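Local coordinates for protein arsenical resistance operon trans-acting repressor (Bacteroides vulgatus, PDB 3KTB) that probably acts as a DNA-binding repressor that controls expression of an arsenical resistance operon, at residues Ala33-Ile36 with Glu37-Lys41; Ile85-Gln89 with Thr90-Thr94. All coordinates share one frame; numbering follows the deposited sequence.

Interaction 1: residues Ala33-Ile36 with Glu37-Lys41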
ATOM      1  N   ALA A  33      17.634 -18.939  28.033  1.00 40.34           N
ATOM      2  CA  ALA A  33      17.494 -17.543  28.457  1.00 41.95           C
ATOM      3  C   ALA A  33      18.815 -16.980  28.980  1.00 41.45           C
ATOM      4  O   ALA A  33      19.153 -15.815  28.749  1.00 35.43           O
ATOM      5  CB  ALA A  33      16.398 -17.393  29.500  1.00 40.08           C
ATOM      6  N   VAL A  34      19.574 -17.798  29.697  1.00 47.17           N
ATOM      7  CA  VAL A  34      20.854 -17.332  30.224  1.00 43.72           C
ATOM      8  C   VAL A  34      21.827 -17.074  29.073  1.00 44.78           C
ATOM      9  O   VAL A  34      22.545 -16.070  29.065  1.00 40.53           O
ATOM     10  CB  VAL A  34      21.491 -18.369  31.169  1.00 46.47           C
ATOM     11  CG1 VAL A  34      22.999 -18.072  31.348  1.00 42.18           C
ATOM     12  CG2 VAL A  34      20.771 -18.364  32.496  1.00 45.19           C
ATOM     13  N   VAL A  35      21.844 -17.990  28.103  1.00 41.18           N
ATOM     14  CA  VAL A  35      22.686 -17.829  26.930  1.00 42.24           C
ATOM     15  C   VAL A  35      22.318 -16.528  26.204  1.00 40.66           C
ATOM     16  O   VAL A  35      23.182 -15.716  25.900  1.00 40.94           O
ATOM     17  CB  VAL A  35      22.564 -19.035  25.991  1.00 47.89           C
ATOM     18  CG1 VAL A  35      22.999 -18.666  24.569  1.00 47.40           C
ATOM     19  CG2 VAL A  35      23.384 -20.243  26.538  1.00 35.64           C
ATOM     20  N   ILE A  36      21.027 -16.321  25.971  1.00 39.78           N
ATOM     21  CA  ILE A  36      20.562 -15.147  25.232  1.00 40.13           C
ATOM     22  C   ILE A  36      20.970 -13.840  25.903  1.00 39.56           C
ATOM     23  O   ILE A  36      21.373 -12.881  25.245  1.00 35.06           O
ATOM     24  CB  ILE A  36      19.041 -15.190  24.985  1.00 37.47           C
ATOM     25  CG1 ILE A  36      18.746 -16.235  23.906  1.00 39.33           C
ATOM     26  CG2 ILE A  36      18.532 -13.819  24.495  1.00 36.01           C
ATOM     27  CD1 ILE A  36      17.277 -16.516  23.696  1.00 42.36           C
ATOM     28  N   GLU A  37      20.911 -13.827  27.224  1.00 36.47           N
ATOM     29  CA  GLU A  37      21.279 -12.650  27.981  1.00 33.35           C
ATOM     30  C   GLU A  37      22.806 -12.439  27.937  1.00 41.32           C
ATOM     31  O   GLU A  37      23.287 -11.303  27.829  1.00 39.76           O
ATOM     32  CB  GLU A  37      20.743 -12.785  29.412  1.00 32.85           C
ATOM     33  CG  GLU A  37      21.255 -11.790  30.394  1.00 35.27           C
ATOM     34  CD  GLU A  37      20.877 -10.355  30.044  1.00 42.93           C
ATOM     35  OE1 GLU A  37      19.898 -10.165  29.285  1.00 42.32           O
ATOM     36  OE2 GLU A  37      21.571  -9.424  30.535  1.00 40.95           O
ATOM     37  N   SER A  38      23.580 -13.517  28.000  1.00 43.75           N
ATOM     38  CA  SER A  38      25.042 -13.351  27.906  1.00 47.65           C
ATOM     39  C   SER A  38      25.420 -12.757  26.551  1.00 42.59           C
ATOM     40  O   SER A  38      26.333 -11.930  26.462  1.00 38.67           O
ATOM     41  CB  SER A  38      25.802 -14.673  28.077  1.00 48.89           C
ATOM     42  OG  SER A  38      25.572 -15.237  29.343  1.00 58.00           O
ATOM     43  N   LEU A  39      24.742 -13.208  25.496  1.00 35.22           N
ATOM     44  CA  LEU A  39      25.002 -12.653  24.169  1.00 43.65           C
ATOM     45  C   LEU A  39      24.616 -11.174  24.104  1.00 41.91           C
ATOM     46  O   LEU A  39      25.373 -10.367  23.559  1.00 38.28           O
ATOM     47  CB  LEU A  39      24.294 -13.450  23.074  1.00 35.33           C
ATOM     48  CG  LEU A  39      24.841 -14.876  23.022  1.00 37.86           C
ATOM     49  CD1 LEU A  39      23.915 -15.816  22.269  1.00 36.04           C
ATOM     50  CD2 LEU A  39      26.240 -14.852  22.424  1.00 37.49           C
ATOM     51  N   LYS A  40      23.464 -10.834  24.683  1.00 41.18           N
ATOM     52  CA  LYS A  40      22.946  -9.466  24.671  1.00 42.70           C
ATOM     53  C   LYS A  40      23.997  -8.536  25.263  1.00 46.02           C
ATOM     54  O   LYS A  40      24.343  -7.484  24.681  1.00 44.95           O
ATOM     55  CB  LYS A  40      21.630  -9.377  25.451  1.00 42.97           C
ATOM     56  CG  LYS A  40      20.957  -7.980  25.479  1.00 47.70           C
ATOM     57  CD  LYS A  40      19.612  -8.044  26.227  1.00 54.71           C
ATOM     58  CE  LYS A  40      18.928  -6.678  26.449  1.00 63.32           C
ATOM     59  NZ  LYS A  40      19.647  -5.751  27.410  1.00 70.19           N
ATOM     60  N   LYS A  41      24.547  -8.957  26.395  1.00 41.22           N
ATOM     61  CA  LYS A  41      25.577  -8.179  27.075  1.00 41.55           C
ATOM     62  C   LYS A  41      26.766  -7.888  26.167  1.00 49.88           C
ATOM     63  O   LYS A  41      27.500  -6.932  26.408  1.00 49.81           O
ATOM     64  CB  LYS A  41      26.068  -8.919  28.322  1.00 44.54           C
ATOM     65  CG  LYS A  41      25.125  -8.794  29.503  1.00 52.39           C
ATOM     66  CD  LYS A  41      25.785  -9.299  30.787  1.00 62.19           C
ATOM     67  CE  LYS A  41      24.857  -9.100  32.000  1.00 64.33           C
ATOM     68  NZ  LYS A  41      23.619  -9.968  31.951  1.00 47.12           N
TER
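In the C-terminal half of helix 27-41, Ser38 turns back on Val34 one turn earlier and grips its carbonyl twice. The Ser38 N to Val34 O bond is 3.0 Å long and fairly straight, with 158° at the hydrogen. Ser38 OG reaches the same Val34 O at 3.2 Å, from above the carbonyl plane and from the face opposite to that used by the amide. The hydroxyl can do this because it lies beside its own backbone N (chi1 -62°), folded back along the helix. The helix is the crossover of a beta-alpha-beta unit, joining strands 7-11 and 47-50, and one flank of it carries Val35 and Leu39. These two lie side by side and point the same way, with Val35 CG1 3.8 Å from Leu39 CD1; both side chains also pack on Met97 of helix 94-101. Their backbones are tied by Leu39 N to Val35 O at 3.0 Å. On another side of the helix Glu37, bent at chi2 (63°), brings its carboxylate to Lys41. Lys41 NZ lies 2.5 Å from Glu37 OE2, a close salt bridge made through the anti lone pair. Glu37 also packs on Met30 of a second subunit, and Val34 meets Val34 of that same copy.

Interaction 2: residues Ile85-Gln89 with Thr90-Thr94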
ATOM      1  N   ILE A  85      16.226 -23.248   8.781  1.00 88.99           N
ATOM      2  CA  ILE A  85      15.955 -24.142   9.902  1.00 87.57           C
ATOM      3  C   ILE A  85      17.246 -24.773  10.364  1.00 83.64           C
ATOM      4  O   ILE A  85      17.955 -25.352   9.566  1.00 84.49           O
ATOM      5  CB  ILE A  85      15.027 -25.287   9.498  1.00 89.69           C
ATOM      6  CG1 ILE A  85      13.755 -24.750   8.841  1.00 92.78           C
ATOM      7  CG2 ILE A  85      14.696 -26.156  10.705  1.00 87.73           C
ATOM      8  CD1 ILE A  85      12.849 -24.022   9.781  1.00 89.50           C
ATOM      9  N   ALA A  86      17.558 -24.666  11.649  1.00 77.01           N
ATOM     10  CA  ALA A  86      18.759 -25.300  12.175  1.00 73.27           C
ATOM     11  C   ALA A  86      18.403 -26.306  13.269  1.00 72.87           C
ATOM     12  O   ALA A  86      19.065 -27.340  13.421  1.00 67.64           O
ATOM     13  CB  ALA A  86      19.716 -24.254  12.702  1.00 68.18           C
ATOM     14  N   VAL A  87      17.371 -25.991  14.049  1.00 69.63           N
ATOM     15  CA  VAL A  87      16.931 -26.896  15.104  1.00 73.40           C
ATOM     16  C   VAL A  87      15.423 -26.837  15.274  1.00 77.17           C
ATOM     17  O   VAL A  87      14.809 -25.786  15.092  1.00 79.19           O
ATOM     18  CB  VAL A  87      17.592 -26.570  16.466  1.00 67.99           C
ATOM     19  CG1 VAL A  87      17.436 -27.744  17.443  1.00 66.21           C
ATOM     20  CG2 VAL A  87      19.049 -26.224  16.292  1.00 66.29           C
ATOM     21  N   SER A  88      14.822 -27.965  15.628  1.00 84.53           N
ATOM     22  CA  SER A  88      13.403 -27.974  15.982  1.00 87.09           C
ATOM     23  C   SER A  88      13.121 -28.935  17.126  1.00 87.90           C
ATOM     24  O   SER A  88      13.988 -29.735  17.505  1.00 79.37           O
ATOM     25  CB  SER A  88      12.516 -28.289  14.776  1.00 91.47           C
ATOM     26  OG  SER A  88      12.857 -29.545  14.233  1.00101.46           O
ATOM     27  N   GLN A  89      11.901 -28.821  17.660  1.00 96.53           N
ATOM     28  CA  GLN A  89      11.411 -29.543  18.841  1.00103.06           C
ATOM     29  C   GLN A  89      12.117 -29.145  20.142  1.00 93.57           C
ATOM     30  O   GLN A  89      11.491 -29.111  21.202  1.00 90.43           O
ATOM     31  CB  GLN A  89      11.423 -31.071  18.631  1.00119.08           C
ATOM     32  CG  GLN A  89      12.786 -31.751  18.807  1.00129.45           C
ATOM     33  CD  GLN A  89      12.784 -33.219  18.390  1.00140.38           C
ATOM     34  OE1 GLN A  89      13.773 -33.931  18.590  1.00146.43           O
ATOM     35  NE2 GLN A  89      11.675 -33.678  17.808  1.00139.65           N
ATOM     36  N   THR A  90      13.413 -28.836  20.042  1.00 87.03           N
ATOM     37  CA  THR A  90      14.262 -28.542  21.195  1.00 76.71           C
ATOM     38  C   THR A  90      15.056 -27.250  20.983  1.00 73.13           C
ATOM     39  O   THR A  90      15.271 -26.815  19.841  1.00 72.75           O
ATOM     40  CB  THR A  90      15.276 -29.682  21.449  1.00 74.69           C
ATOM     41  OG1 THR A  90      16.138 -29.811  20.314  1.00 75.35           O
ATOM     42  CG2 THR A  90      14.566 -31.015  21.693  1.00 75.06           C
ATOM     43  N   TYR A  91      15.507 -26.643  22.079  1.00 63.45           N
ATOM     44  CA  TYR A  91      16.332 -25.437  21.975  1.00 60.17           C
ATOM     45  C   TYR A  91      17.759 -25.811  21.648  1.00 61.76           C
ATOM     46  O   TYR A  91      18.259 -26.807  22.164  1.00 63.10           O
ATOM     47  CB  TYR A  91      16.288 -24.616  23.271  1.00 53.77           C
ATOM     48  CG  TYR A  91      14.935 -23.988  23.468  1.00 53.57           C
ATOM     49  CD1 TYR A  91      14.582 -22.855  22.747  1.00 54.92           C
ATOM     50  CD2 TYR A  91      13.997 -24.544  24.330  1.00 51.61           C
ATOM     51  CE1 TYR A  91      13.346 -22.271  22.891  1.00 53.22           C
ATOM     52  CE2 TYR A  91      12.742 -23.970  24.468  1.00 56.04           C
ATOM     53  CZ  TYR A  91      12.430 -22.828  23.740  1.00 56.09           C
ATOM     54  OH  TYR A  91      11.207 -22.218  23.841  1.00 58.49           O
ATOM     55  N   PRO A  92      18.420 -25.003  20.801  1.00 62.39           N
ATOM     56  CA  PRO A  92      19.818 -25.225  20.440  1.00 62.13           C
ATOM     57  C   PRO A  92      20.674 -25.436  21.674  1.00 60.55           C
ATOM     58  O   PRO A  92      20.509 -24.747  22.671  1.00 55.53           O
ATOM     59  CB  PRO A  92      20.217 -23.904  19.768  1.00 57.15           C
ATOM     60  CG  PRO A  92      18.960 -23.393  19.203  1.00 57.29           C
ATOM     61  CD  PRO A  92      17.902 -23.754  20.215  1.00 61.26           C
ATOM     62  N   THR A  93      21.593 -26.384  21.596  1.00 58.45           N
ATOM     63  CA  THR A  93      22.564 -26.576  22.656  1.00 59.78           C
ATOM     64  C   THR A  93      23.474 -25.367  22.791  1.00 61.51           C
ATOM     65  O   THR A  93      23.656 -24.581  21.849  1.00 58.83           O
ATOM     66  CB  THR A  93      23.466 -27.788  22.357  1.00 63.98           C
ATOM     67  OG1 THR A  93      24.241 -27.527  21.177  1.00 63.39           O
ATOM     68  CG2 THR A  93      22.621 -29.029  22.153  1.00 61.18           C
ATOM     69  N   THR A  94      24.074 -25.242  23.969  1.00 62.34           N
ATOM     70  CA  THR A  94      25.043 -24.194  24.204  1.00 58.99           C
ATOM     71  C   THR A  94      26.255 -24.328  23.268  1.00 61.31           C
ATOM     72  O   THR A  94      26.814 -23.319  22.817  1.00 59.81           O
ATOM     73  CB  THR A  94      25.440 -24.112  25.697  1.00 63.21           C
ATOM     74  OG1 THR A  94      24.249 -23.991  26.492  1.00 61.84           O
ATOM     75  CG2 THR A  94      26.336 -22.877  25.962  1.00 53.41           C
TER
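The puckered Pro92 ring meets Val87 at a ring corner: Pro92 CG lies 4.1 Å from Val87 CG2, and the two side chains pass at a slant. Thr79 of strand 78-81 and Met97 and Trp100 of helix 94-101 also pack on this proline. Tyr91 sends its CB away from residues 85-89; its flat ring packs on Pro12, Pro77 and helix 27-41, and its OH bonds to Asp11 OD1. The other branch of Val87, CG1, is anti to the backbone N (chi1 -164°) and rests 3.4 Å from Thr90 O, while the Thr90 side chain crosses it at about a right angle. Between them the chain reverses tightly at Gln89, where phi 67° and psi -35°, with a weak bond from Thr90 N to Ser88 O at 2.8 Å closing the turn, fit a classic gamma turn. The Gln89 and Thr90 side chains lie side by side, with Gln89 CG 3.5 Å from Thr90 CG2. Just before the turn, Ala86 and Val87 both face Thr79, a classic beta bulge. The bend thus leads from edge strand 84-87, paired with strand 78-81, to Thr93, the N-cap of helix 94-101.

From the N terminus, strand 7-11 leads into helix 27-41, where interaction 1 spans single helical turns and closes no larger loop. Strand 47-50, two helices and strand 78-81 follow before interaction 2 closes the short bend between strand 84-87 and helix 94-101. The two are in series, neither nested nor crossed, with centres about 16 Å apart. They still meet in space: Val35 CG2 of interaction 1 packs 3.8 Å from Thr94 OG1 of interaction 2. Arg31, one turn earlier on helix 27-41, bonds Pro92 O and Thr94 OG1, so this helix is tied directly to the start of helix 94-101.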